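Local coordinates for putative uncharacterized protein (Archaeoglobus fulgidus, PDB 3VU0) that forms the C-terminal globular domain of an archaeal AglB-family protein, with helices packed around a mixed beta-sheet, at residues A[95-109]-A[124-138]. Sequence-based numbering, arbitrary orientation.
Sequences TVKPETNKTKFIPIM and IIDFFNKTMLYKLHV
In helix 121-128, Ile124 sets its CG2 branch 4.2 Å from Met109 SE, the selenium of a selenomethionine, and the next residue, Ile125, crosses Val96 at about a right angle, CG1 to CG1. They flank a worked example of an aromatic knob held between two helices: Phe105, its CG opposite the backbone N (chi1 -173°), carries its ring toward them. Phe127 makes a Met-aromatic contact: Met109, bent at its last torsion (chi3 72°), brings CE to 3.6 Å from Phe127 CD2, with the selenium oblique to the ring. Phe127 also touches Phe105 rim to rim, and Tyr114 adds a further ring beside it. Phe128 works on two fronts. Its edge, led by CD1, points into the face of Phe105 in a T-shaped pair, planes at 76°; Met109 CG lies over the opposite face of Phe105. One face of Phe128 receives Val96 CG2 in a CH-pi contact, 4.0 Å from the centroid; buried Val96 N, without a polar partner in the model, lies 3.7 Å above the ring plane, toward the rim. Beyond the turn, Thr131 caps helix 132-138 through a weak bond from Tyr134 N, and its CG2 reaches Phe105 CZ. Leu133 CD2 lies 3.8 Å from Phe105 CD2; Phe105 thus sits among Ile124, Phe127, Phe128 and Leu133, drawn from both helices. His137, whose ND1 bonds to Thr90, is met obliquely by Thr95 CG2, while Thr95 OG1 turns to Glu92 O. With chemistry so largely apolar and aromatic, the fit of helix 105-112 probably rests on shape and ring orientation.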
ATOM      1  N   THR A  95       5.808  -3.438   5.624  1.00 12.13           N
ATOM      2  CA  THR A  95       7.015  -4.045   5.087  1.00 12.97           C
ATOM      3  C   THR A  95       7.668  -5.054   6.017  1.00 13.77           C
ATOM      4  O   THR A  95       7.412  -5.076   7.220  1.00 11.78           O
ATOM      5  CB  THR A  95       8.061  -2.971   4.744  1.00 15.03           C
ATOM      6  OG1 THR A  95       8.525  -2.363   5.955  1.00 15.32           O
ATOM      7  CG2 THR A  95       7.451  -1.891   3.850  1.00 15.38           C
ATOM      8  N   VAL A  96       8.517  -5.896   5.442  1.00 14.04           N
ATOM      9  CA  VAL A  96       9.235  -6.900   6.215  1.00 13.76           C
ATOM     10  C   VAL A  96      10.489  -6.222   6.749  1.00 13.40           C
ATOM     11  O   VAL A  96      11.204  -5.558   5.999  1.00 15.08           O
ATOM     12  CB  VAL A  96       9.630  -8.101   5.332  1.00 14.50           C
ATOM     13  CG1 VAL A  96      10.481  -9.088   6.128  1.00 13.92           C
ATOM     14  CG2 VAL A  96       8.372  -8.792   4.819  1.00 12.67           C
ATOM     15  N   LYS A  97      10.741  -6.373   8.044  1.00 13.08           N
ATOM     16  CA  LYS A  97      11.913  -5.773   8.681  1.00 14.66           C
ATOM     17  C   LYS A  97      12.924  -6.860   9.038  1.00 12.05           C
ATOM     18  O   LYS A  97      12.554  -7.919   9.536  1.00 12.99           O
ATOM     19  CB  LYS A  97      11.490  -5.010   9.942  1.00 15.98           C
ATOM     20  N   PRO A  98      14.220  -6.604   8.802  1.00 11.99           N
ATOM     21  CA  PRO A  98      15.280  -7.577   9.097  1.00 12.52           C
ATOM     22  C   PRO A  98      15.419  -7.968  10.571  1.00 11.85           C
ATOM     23  O   PRO A  98      15.895  -9.065  10.886  1.00 12.24           O
ATOM     24  CB  PRO A  98      16.548  -6.881   8.596  1.00 13.67           C
ATOM     25  CG  PRO A  98      16.044  -5.894   7.583  1.00 16.28           C
ATOM     26  CD  PRO A  98      14.785  -5.378   8.219  1.00 12.24           C
ATOM     27  N   GLU A  99      15.019  -7.072  11.468  1.00 13.33           N
ATOM     28  CA  GLU A  99      15.157  -7.328  12.898  1.00 15.13           C
ATOM     29  C   GLU A  99      14.009  -8.087  13.552  1.00 16.30           C
ATOM     30  O   GLU A  99      14.082  -8.411  14.739  1.00 18.33           O
ATOM     31  CB  GLU A  99      15.386  -6.015  13.664  1.00 17.43           C
ATOM     32  CG  GLU A  99      14.163  -5.097  13.740  1.00 21.73           C
ATOM     33  CD  GLU A  99      14.052  -4.150  12.557  1.00 25.63           C
ATOM     34  OE1 GLU A  99      14.596  -4.469  11.479  1.00 24.21           O
ATOM     35  OE2 GLU A  99      13.408  -3.084  12.704  1.00 29.72           O
ATOM     36  N   THR A 100      12.954  -8.378  12.800  1.00 15.69           N
ATOM     37  CA  THR A 100      11.821  -9.105  13.369  1.00 17.22           C
ATOM     38  C   THR A 100      11.011  -9.866  12.328  1.00 16.61           C
ATOM     39  O   THR A 100      11.139  -9.615  11.136  1.00 16.11           O
ATOM     40  CB  THR A 100      10.867  -8.155  14.108  1.00 17.70           C
ATOM     41  OG1 THR A 100       9.749  -8.897  14.610  1.00 18.62           O
ATOM     42  CG2 THR A 100      10.369  -7.061  13.165  1.00 18.39           C
ATOM     43  N   ASN A 101      10.184 -10.803  12.786  1.00 17.47           N
ATOM     44  CA  ASN A 101       9.341 -11.570  11.877  1.00 18.23           C
ATOM     45  C   ASN A 101       7.963 -10.931  11.805  1.00 17.05           C
ATOM     46  O   ASN A 101       7.142 -11.294  10.964  1.00 15.93           O
ATOM     47  CB  ASN A 101       9.211 -13.022  12.344  1.00 21.63           C
ATOM     48  CG  ASN A 101      10.548 -13.725  12.429  1.00 24.11           C
ATOM     49  OD1 ASN A 101      11.438 -13.487  11.614  1.00 25.16           O
ATOM     50  ND2 ASN A 101      10.693 -14.602  13.414  1.00 27.36           N
ATOM     51  N   LYS A 102       7.718  -9.975  12.698  1.00 16.94           N
ATOM     52  CA  LYS A 102       6.439  -9.274  12.747  1.00 16.19           C
ATOM     53  C   LYS A 102       6.279  -8.297  11.591  1.00 14.55           C
ATOM     54  O   LYS A 102       7.178  -7.515  11.291  1.00 14.71           O
ATOM     55  CB  LYS A 102       6.302  -8.511  14.067  1.00 18.40           C
ATOM     56  CG  LYS A 102       5.001  -7.713  14.190  1.00 20.46           C
ATOM     57  CD  LYS A 102       5.041  -6.767  15.375  1.00 26.30           C
ATOM     58  CE  LYS A 102       3.814  -5.866  15.405  1.00 29.68           C
ATOM     59  NZ  LYS A 102       3.934  -4.811  16.453  1.00 32.99           N
ATOM     60  N   THR A 103       5.121  -8.344  10.945  1.00 14.56           N
ATOM     61  CA  THR A 103       4.835  -7.458   9.824  1.00 13.58           C
ATOM     62  C   THR A 103       3.428  -7.711   9.315  1.00 13.32           C
ATOM     63  O   THR A 103       2.931  -8.836   9.384  1.00 13.86           O
ATOM     64  CB  THR A 103       5.816  -7.684   8.657  1.00 13.92           C
ATOM     65  OG1 THR A 103       5.380  -6.931   7.517  1.00 15.99           O
ATOM     66  CG2 THR A 103       5.878  -9.162   8.283  1.00 14.43           C
ATOM     67  N   LYS A 104       2.779  -6.670   8.809  1.00 11.96           N
ATOM     68  CA  LYS A 104       1.442  -6.849   8.279  1.00 11.99           C
ATOM     69  C   LYS A 104       1.507  -7.466   6.884  1.00 11.20           C
ATOM     70  O   LYS A 104       0.481  -7.703   6.253  1.00 11.27           O
ATOM     71  CB  LYS A 104       0.686  -5.518   8.261  1.00 11.93           C
ATOM     72  CG  LYS A 104       0.313  -5.039   9.660  1.00 12.04           C
ATOM     73  CD  LYS A 104      -0.518  -3.771   9.632  1.00 14.74           C
ATOM     74  CE  LYS A 104      -1.049  -3.426  11.020  1.00 16.24           C
ATOM     75  NZ  LYS A 104      -1.995  -2.275  10.956  1.00 16.35           N
ATOM     76  N   PHE A 105       2.720  -7.734   6.406  1.00  9.97           N
ATOM     77  CA  PHE A 105       2.878  -8.352   5.095  1.00 12.13           C
ATOM     78  C   PHE A 105       2.321  -9.780   5.142  1.00 11.82           C
ATOM     79  O   PHE A 105       1.899 -10.329   4.124  1.00 11.04           O
ATOM     80  CB  PHE A 105       4.357  -8.379   4.687  1.00 13.66           C
ATOM     81  CG  PHE A 105       4.589  -8.858   3.278  1.00 13.80           C
ATOM     82  CD1 PHE A 105       5.311 -10.024   3.036  1.00 16.47           C
ATOM     83  CD2 PHE A 105       4.088  -8.142   2.196  1.00 14.82           C
ATOM     84  CE1 PHE A 105       5.533 -10.471   1.731  1.00 16.58           C
ATOM     85  CE2 PHE A 105       4.303  -8.578   0.884  1.00 16.98           C
ATOM     86  CZ  PHE A 105       5.027  -9.746   0.652  1.00 15.98           C
ATOM     87  N   ILE A 106       2.313 -10.375   6.334  1.00 12.53           N
ATOM     88  CA  ILE A 106       1.808 -11.736   6.501  1.00 13.59           C
ATOM     89  C   ILE A 106       0.312 -11.795   6.173  1.00 13.96           C
ATOM     90  O   ILE A 106      -0.103 -12.571   5.318  1.00 14.56           O
ATOM     91  CB  ILE A 106       2.080 -12.263   7.937  1.00 14.97           C
ATOM     92  CG1 ILE A 106       3.592 -12.332   8.184  1.00 16.82           C
ATOM     93  CG2 ILE A 106       1.473 -13.655   8.122  1.00 17.18           C
ATOM     94  CD1 ILE A 106       4.341 -13.226   7.210  1.00 17.27           C
ATOM     95  N   PRO A 107      -0.517 -10.977   6.845  1.00 14.94           N
ATOM     96  CA  PRO A 107      -1.942 -11.038   6.508  1.00 14.13           C
ATOM     97  C   PRO A 107      -2.185 -10.615   5.058  1.00 15.82           C
ATOM     98  O   PRO A 107      -3.120 -11.095   4.409  1.00 16.46           O
ATOM     99  CB  PRO A 107      -2.589 -10.093   7.528  1.00 14.85           C
ATOM    100  CG  PRO A 107      -1.479  -9.161   7.913  1.00 17.65           C
ATOM    101  CD  PRO A 107      -0.281 -10.081   7.991  1.00 16.12           C
ATOM    102  N   ILE A 108      -1.341  -9.722   4.548  1.00 12.65           N
ATOM    103  CA  ILE A 108      -1.474  -9.283   3.159  1.00 13.93           C
ATOM    104  C   ILE A 108      -1.274 -10.511   2.268  1.00 13.04           C
ATOM    105  O   ILE A 108      -2.032 -10.746   1.332  1.00 13.77           O
ATOM    106  CB  ILE A 108      -0.421  -8.208   2.797  1.00 13.01           C
ATOM    107  CG1 ILE A 108      -0.759  -6.892   3.506  1.00 13.39           C
ATOM    108  CG2 ILE A 108      -0.373  -8.000   1.289  1.00 13.48           C
ATOM    109  CD1 ILE A 108       0.189  -5.743   3.158  1.00 14.10           C
HETATM  110  N   MSE A 109      -0.245 -11.294   2.569  1.00 13.87           N
HETATM  111  CA  MSE A 109       0.023 -12.506   1.804  1.00 14.85           C
HETATM  112  C   MSE A 109      -1.134 -13.492   1.925  1.00 15.57           C
HETATM  113  O   MSE A 109      -1.583 -14.059   0.931  1.00 15.91           O
HETATM  114  CB  MSE A 109       1.304 -13.186   2.290  1.00 17.62           C
HETATM  115  CG  MSE A 109       2.574 -12.489   1.876  1.00 21.90           C
HETATM  116 SE   MSE A 109       4.109 -13.572   2.299  1.00 36.56          SE
HETATM  117  CE  MSE A 109       3.881 -14.950   0.956  1.00 24.55           C
ATOM    118  N   ILE A 124      10.133 -16.013   2.488  1.00  9.22           N
ATOM    119  CA  ILE A 124       9.164 -14.929   2.660  1.00  9.71           C
ATOM    120  C   ILE A 124       9.845 -13.594   2.378  1.00  9.40           C
ATOM    121  O   ILE A 124       9.285 -12.737   1.697  1.00  9.83           O
ATOM    122  CB  ILE A 124       8.579 -14.922   4.096  1.00 10.40           C
ATOM    123  CG1 ILE A 124       7.734 -16.180   4.309  1.00 12.15           C
ATOM    124  CG2 ILE A 124       7.752 -13.661   4.340  1.00 10.90           C
ATOM    125  CD1 ILE A 124       7.212 -16.325   5.724  1.00 14.06           C
ATOM    126  N   ILE A 125      11.061 -13.431   2.892  1.00  8.42           N
ATOM    127  CA  ILE A 125      11.833 -12.207   2.680  1.00 11.00           C
ATOM    128  C   ILE A 125      12.167 -12.054   1.190  1.00 11.34           C
ATOM    129  O   ILE A 125      11.985 -10.982   0.608  1.00 10.00           O
ATOM    130  CB  ILE A 125      13.145 -12.239   3.503  1.00 11.64           C
ATOM    131  CG1 ILE A 125      12.817 -12.271   5.002  1.00 11.76           C
ATOM    132  CG2 ILE A 125      14.005 -11.027   3.170  1.00 14.98           C
ATOM    133  CD1 ILE A 125      14.013 -12.588   5.894  1.00 11.99           C
ATOM    134  N   ASP A 126      12.653 -13.127   0.572  1.00 11.66           N
ATOM    135  CA  ASP A 126      12.985 -13.077  -0.848  1.00 13.45           C
ATOM    136  C   ASP A 126      11.751 -12.719  -1.677  1.00 11.45           C
ATOM    137  O   ASP A 126      11.847 -11.951  -2.628  1.00 12.13           O
ATOM    138  CB  ASP A 126      13.570 -14.416  -1.322  1.00 15.02           C
ATOM    139  CG  ASP A 126      14.940 -14.703  -0.720  1.00 19.09           C
ATOM    140  OD1 ASP A 126      15.596 -13.759  -0.223  1.00 18.33           O
ATOM    141  OD2 ASP A 126      15.366 -15.876  -0.754  1.00 21.03           O
ATOM    142  N   PHE A 127      10.598 -13.272  -1.315  1.00 11.82           N
ATOM    143  CA  PHE A 127       9.351 -12.969  -2.021  1.00 11.53           C
ATOM    144  C   PHE A 127       9.028 -11.475  -1.858  1.00 10.38           C
ATOM    145  O   PHE A 127       8.750 -10.773  -2.836  1.00 10.24           O
ATOM    146  CB  PHE A 127       8.198 -13.807  -1.461  1.00 14.14           C
ATOM    147  CG  PHE A 127       6.854 -13.446  -2.033  1.00 17.29           C
ATOM    148  CD1 PHE A 127       6.577 -13.654  -3.377  1.00 20.78           C
ATOM    149  CD2 PHE A 127       5.879 -12.857  -1.236  1.00 19.65           C
ATOM    150  CE1 PHE A 127       5.341 -13.276  -3.923  1.00 22.33           C
ATOM    151  CE2 PHE A 127       4.647 -12.478  -1.768  1.00 21.49           C
ATOM    152  CZ  PHE A 127       4.379 -12.687  -3.115  1.00 19.77           C
ATOM    153  N   PHE A 128       9.072 -10.990  -0.621  1.00 10.15           N
ATOM    154  CA  PHE A 128       8.792  -9.579  -0.353  1.00 10.71           C
ATOM    155  C   PHE A 128       9.663  -8.649  -1.195  1.00 11.28           C
ATOM    156  O   PHE A 128       9.183  -7.651  -1.742  1.00 10.14           O
ATOM    157  CB  PHE A 128       9.016  -9.252   1.127  1.00 11.14           C
ATOM    158  CG  PHE A 128       9.000  -7.779   1.426  1.00 11.83           C
ATOM    159  CD1 PHE A 128       7.812  -7.051   1.356  1.00 11.03           C
ATOM    160  CD2 PHE A 128      10.183  -7.105   1.717  1.00 11.50           C
ATOM    161  CE1 PHE A 128       7.806  -5.673   1.567  1.00 12.01           C
ATOM    162  CE2 PHE A 128      10.190  -5.722   1.930  1.00 12.66           C
ATOM    163  CZ  PHE A 128       9.000  -5.008   1.853  1.00 13.33           C
ATOM    164  N   ASN A 129      10.942  -8.977  -1.306  1.00  9.71           N
ATOM    165  CA  ASN A 129      11.857  -8.134  -2.052  1.00 12.34           C
ATOM    166  C   ASN A 129      11.570  -8.005  -3.547  1.00 13.04           C
ATOM    167  O   ASN A 129      12.173  -7.173  -4.214  1.00 13.79           O
ATOM    168  CB  ASN A 129      13.304  -8.589  -1.817  1.00 13.51           C
ATOM    169  CG  ASN A 129      13.776  -8.301  -0.394  1.00 14.46           C
ATOM    170  OD1 ASN A 129      13.270  -7.390   0.265  1.00 13.98           O
ATOM    171  ND2 ASN A 129      14.757  -9.066   0.076  1.00 14.73           N
ATOM    172  N   LYS A 130      10.637  -8.803  -4.064  1.00 12.97           N
ATOM    173  CA  LYS A 130      10.279  -8.744  -5.483  1.00 14.47           C
ATOM    174  C   LYS A 130       8.916  -8.076  -5.692  1.00 14.09           C
ATOM    175  O   LYS A 130       8.478  -7.885  -6.829  1.00 13.14           O
ATOM    176  CB  LYS A 130      10.202 -10.156  -6.077  1.00 16.08           C
ATOM    177  CG  LYS A 130      11.469 -10.985  -5.978  1.00 19.84           C
ATOM    178  CD  LYS A 130      11.179 -12.429  -6.379  1.00 19.78           C
ATOM    179  CE  LYS A 130      12.405 -13.311  -6.218  1.00 23.57           C
ATOM    180  NZ  LYS A 130      12.064 -14.742  -6.459  1.00 23.54           N
ATOM    181  N   THR A 131       8.247  -7.717  -4.601  1.00 12.92           N
ATOM    182  CA  THR A 131       6.914  -7.134  -4.704  1.00 13.25           C
ATOM    183  C   THR A 131       6.825  -5.625  -4.911  1.00 14.80           C
ATOM    184  O   THR A 131       7.787  -4.883  -4.715  1.00 12.38           O
ATOM    185  CB  THR A 131       6.066  -7.459  -3.459  1.00 14.76           C
ATOM    186  OG1 THR A 131       6.550  -6.699  -2.344  1.00 13.89           O
ATOM    187  CG2 THR A 131       6.139  -8.948  -3.131  1.00 13.92           C
HETATM  188  N   MSE A 132       5.632  -5.192  -5.307  1.00 13.41           N
HETATM  189  CA  MSE A 132       5.340  -3.784  -5.525  1.00 14.69           C
HETATM  190  C   MSE A 132       5.524  -3.010  -4.222  1.00 12.05           C
HETATM  191  O   MSE A 132       6.009  -1.884  -4.227  1.00 12.49           O
HETATM  192  CB  MSE A 132       3.897  -3.617  -6.011  1.00 16.28           C
HETATM  193  CG  MSE A 132       3.683  -4.005  -7.463  1.00 23.39           C
HETATM  194 SE   MSE A 132       4.703  -2.854  -8.628  1.00 36.14          SE
HETATM  195  CE  MSE A 132       3.904  -1.162  -8.135  1.00 27.87           C
ATOM    196  N   LEU A 133       5.118  -3.619  -3.112  1.00 12.80           N
ATOM    197  CA  LEU A 133       5.244  -2.981  -1.805  1.00 13.39           C
ATOM    198  C   LEU A 133       6.700  -2.623  -1.537  1.00 12.78           C
ATOM    199  O   LEU A 133       7.002  -1.549  -1.029  1.00 12.90           O
ATOM    200  CB  LEU A 133       4.726  -3.912  -0.707  1.00 13.19           C
ATOM    201  CG  LEU A 133       4.835  -3.380   0.726  1.00 13.20           C
ATOM    202  CD1 LEU A 133       4.196  -2.002   0.829  1.00 12.57           C
ATOM    203  CD2 LEU A 133       4.157  -4.357   1.681  1.00 12.52           C
ATOM    204  N   TYR A 134       7.602  -3.533  -1.887  1.00 12.50           N
ATOM    205  CA  TYR A 134       9.029  -3.299  -1.707  1.00 13.17           C
ATOM    206  C   TYR A 134       9.527  -2.199  -2.649  1.00 12.41           C
ATOM    207  O   TYR A 134      10.194  -1.262  -2.224  1.00 12.44           O
ATOM    208  CB  TYR A 134       9.815  -4.582  -1.993  1.00 13.26           C
ATOM    209  CG  TYR A 134      11.311  -4.371  -2.000  1.00 13.37           C
ATOM    210  CD1 TYR A 134      12.041  -4.397  -0.816  1.00 14.56           C
ATOM    211  CD2 TYR A 134      11.992  -4.121  -3.192  1.00 14.00           C
ATOM    212  CE1 TYR A 134      13.418  -4.180  -0.813  1.00 14.33           C
ATOM    213  CE2 TYR A 134      13.368  -3.900  -3.200  1.00 15.21           C
ATOM    214  CZ  TYR A 134      14.072  -3.933  -2.007  1.00 15.08           C
ATOM    215  OH  TYR A 134      15.430  -3.726  -2.010  1.00 16.64           O
ATOM    216  N   LYS A 135       9.202  -2.321  -3.931  1.00 11.53           N
ATOM    217  CA  LYS A 135       9.648  -1.348  -4.919  1.00 12.15           C
ATOM    218  C   LYS A 135       9.103   0.048  -4.647  1.00 13.49           C
ATOM    219  O   LYS A 135       9.718   1.045  -5.035  1.00 13.53           O
ATOM    220  CB  LYS A 135       9.260  -1.814  -6.325  1.00 13.94           C
ATOM    221  CG  LYS A 135       9.854  -3.170  -6.671  1.00 17.09           C
ATOM    222  CD  LYS A 135       9.324  -3.709  -7.983  1.00 21.64           C
ATOM    223  CE  LYS A 135       9.798  -5.136  -8.209  1.00 22.49           C
ATOM    224  NZ  LYS A 135       9.334  -5.661  -9.520  1.00 26.00           N
ATOM    225  N   LEU A 136       7.954   0.118  -3.976  1.00 10.78           N
ATOM    226  CA  LEU A 136       7.356   1.402  -3.628  1.00 10.30           C
ATOM    227  C   LEU A 136       7.940   1.963  -2.336  1.00 11.40           C
ATOM    228  O   LEU A 136       8.717   2.919  -2.351  1.00 10.97           O
ATOM    229  CB  LEU A 136       5.828   1.278  -3.457  1.00 10.38           C
ATOM    230  CG  LEU A 136       4.980   1.070  -4.717  1.00  9.99           C
ATOM    231  CD1 LEU A 136       3.549   0.736  -4.320  1.00 14.46           C
ATOM    232  CD2 LEU A 136       5.013   2.325  -5.573  1.00 13.58           C
ATOM    233  N   HIS A 137       7.579   1.350  -1.215  1.00 11.37           N
ATOM    234  CA  HIS A 137       8.023   1.844   0.079  1.00 12.44           C
ATOM    235  C   HIS A 137       9.519   1.794   0.341  1.00 13.34           C
ATOM    236  O   HIS A 137      10.093   2.778   0.802  1.00 12.90           O
ATOM    237  CB  HIS A 137       7.302   1.120   1.217  1.00 10.83           C
ATOM    238  CG  HIS A 137       7.380   1.852   2.522  1.00 10.98           C
ATOM    239  ND1 HIS A 137       6.394   2.715   2.951  1.00  9.30           N
ATOM    240  CD2 HIS A 137       8.368   1.918   3.445  1.00  9.60           C
ATOM    241  CE1 HIS A 137       6.774   3.285   4.082  1.00 14.02           C
ATOM    242  NE2 HIS A 137       7.969   2.820   4.403  1.00 10.10           N
ATOM    243  N   VAL A 138      10.154   0.660   0.055  1.00 13.89           N
ATOM    244  CA  VAL A 138      11.586   0.543   0.306  1.00 15.01           C
ATOM    245  C   VAL A 138      12.459   1.266  -0.719  1.00 17.00           C
ATOM    246  O   VAL A 138      13.349   2.021  -0.340  1.00 18.00           O
ATOM    247  CB  VAL A 138      12.029  -0.940   0.391  1.00 15.24           C
ATOM    248  CG1 VAL A 138      13.533  -1.021   0.657  1.00 17.33           C
ATOM    249  CG2 VAL A 138      11.270  -1.645   1.509  1.00 15.84           C
TER